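Local coordinates for leucyl-tRNA synthetase subunit alpha (Aquifex aeolicus, PDB 3O0A), which charges tRNA with leucine as a leucyl-tRNA synthetase and, through its CP1 domain, probably hydrolyses wrongly charged tRNA, at residues R46-F51 / L192-A197. Numbering follows the deposited sequence.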
# COMPACT_ATOMS: atom_id res chain seq x y z
N ARG A 46 11.20 -0.55 4.71
CA ARG A 46 10.71 -1.18 5.94
C ARG A 46 9.99 -2.52 5.68
O ARG A 46 8.83 -2.69 6.09
CB ARG A 46 9.82 -0.22 6.72
CG ARG A 46 10.55 1.00 7.33
CD ARG A 46 11.68 0.62 8.28
NE ARG A 46 11.26 -0.23 9.40
CZ ARG A 46 10.70 0.21 10.53
NH1 ARG A 46 10.47 1.50 10.73
NH2 ARG A 46 10.38 -0.67 11.48
N PRO A 47 10.67 -3.48 5.03
CA PRO A 47 9.99 -4.74 4.77
C PRO A 47 9.68 -5.52 6.06
O PRO A 47 8.81 -6.39 6.06
CB PRO A 47 10.99 -5.49 3.88
CG PRO A 47 12.33 -4.95 4.31
CD PRO A 47 12.06 -3.50 4.54
N ASP A 48 10.38 -5.18 7.16
CA ASP A 48 10.10 -5.74 8.48
C ASP A 48 8.68 -5.43 8.98
O ASP A 48 8.19 -6.10 9.89
CB ASP A 48 11.15 -5.29 9.52
CG ASP A 48 11.29 -3.76 9.62
OD1 ASP A 48 11.15 -3.04 8.60
OD2 ASP A 48 11.57 -3.27 10.72
N THR A 49 8.03 -4.44 8.37
CA THR A 49 6.69 -3.98 8.77
C THR A 49 5.57 -4.47 7.84
O THR A 49 4.41 -4.05 8.00
CB THR A 49 6.62 -2.44 8.88
OG1 THR A 49 6.73 -1.83 7.59
CG2 THR A 49 7.73 -1.91 9.81
N VAL A 50 5.89 -5.35 6.90
CA VAL A 50 4.93 -5.72 5.84
C VAL A 50 3.63 -6.33 6.41
O VAL A 50 2.55 -6.12 5.86
CB VAL A 50 5.58 -6.65 4.77
CG1 VAL A 50 5.92 -8.02 5.37
CG2 VAL A 50 4.64 -6.80 3.52
N PHE A 51 3.74 -7.05 7.53
CA PHE A 51 2.54 -7.64 8.12
C PHE A 51 1.61 -6.56 8.69
O PHE A 51 0.44 -6.83 8.97
CB PHE A 51 2.89 -8.67 9.19
CG PHE A 51 3.44 -9.96 8.64
CD1 PHE A 51 4.78 -10.07 8.29
CD2 PHE A 51 2.61 -11.08 8.47
CE1 PHE A 51 5.31 -11.27 7.77
CE2 PHE A 51 3.12 -12.29 7.97
CZ PHE A 51 4.48 -12.39 7.61
N LEU A 192 11.27 -11.99 16.13
CA LEU A 192 12.52 -11.54 15.50
C LEU A 192 12.76 -10.06 15.76
O LEU A 192 11.81 -9.27 15.78
CB LEU A 192 12.48 -11.75 13.98
CG LEU A 192 12.41 -13.15 13.36
CD1 LEU A 192 12.53 -13.02 11.85
CD2 LEU A 192 13.49 -14.07 13.94
N ASP A 193 14.02 -9.71 15.96
CA ASP A 193 14.44 -8.31 15.97
C ASP A 193 14.17 -7.74 14.60
O ASP A 193 14.37 -8.42 13.58
CB ASP A 193 15.93 -8.17 16.31
CG ASP A 193 16.28 -8.79 17.65
OD1 ASP A 193 15.45 -8.75 18.59
OD2 ASP A 193 17.41 -9.32 17.77
N SER A 194 13.69 -6.51 14.56
CA SER A 194 13.15 -5.95 13.32
C SER A 194 14.21 -5.81 12.23
O SER A 194 13.90 -6.00 11.05
CB SER A 194 12.40 -4.64 13.58
OG SER A 194 13.17 -3.71 14.35
N GLU A 195 15.46 -5.51 12.60
CA GLU A 195 16.52 -5.43 11.58
C GLU A 195 16.77 -6.78 10.90
O GLU A 195 16.85 -6.85 9.67
CB GLU A 195 17.82 -4.83 12.14
CG GLU A 195 17.72 -3.36 12.57
CD GLU A 195 17.18 -2.45 11.47
OE1 GLU A 195 17.77 -2.41 10.36
OE2 GLU A 195 16.16 -1.76 11.71
N THR A 196 16.85 -7.84 11.70
CA THR A 196 16.97 -9.21 11.17
C THR A 196 15.76 -9.57 10.29
O THR A 196 15.91 -10.20 9.23
CB THR A 196 17.10 -10.23 12.31
OG1 THR A 196 18.26 -9.92 13.10
CG2 THR A 196 17.25 -11.66 11.75
N ALA A 197 14.58 -9.16 10.74
CA ALA A 197 13.33 -9.43 10.02
C ALA A 197 13.31 -8.79 8.63
O ALA A 197 12.68 -9.33 7.72
CB ALA A 197 12.14 -8.96 10.83
O HOH W 1 13.49 -1.88 12.37
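S194, in the first turn of helix 194-207, meets D48 in the 3-10 turn 47-51 of the CP1 editing domain, a contact that illustrates how water can join two segments lacking any direct hydrogen bond. S194 CB lies 3.3 Å from D48 OD2, while S194 O sits 3.2 Å from D48 CB. S194 OG accepts from the backbone N of G181 and donates to a water 2.7 Å from OG. That water in turn gives one hydrogen to D48 OD2 and one to OE2 of E195, which lets the two carboxylates lie near each other; E195 also has a salt bridge to K198. One turn on from S194, the A197 methyl packs against the methylene of D48, CB to CB at 4.0 Å. The aspartate is steadied from its own side: with CG between the backbone N and carbonyl carbon (chi1 55°), its carboxylate lies at the edge of the R46 guanidinium, in that group's plane. With an alanine at D48, the R46 guanidinium would probably lose the carboxylate that holds it and the water one acceptor. The grip is side-on: R46 NE reaches the syn lone pair of D48 OD1 at 2.9 Å and R46 NH2 meets D48 OD2, 32° out of the carboxylate plane.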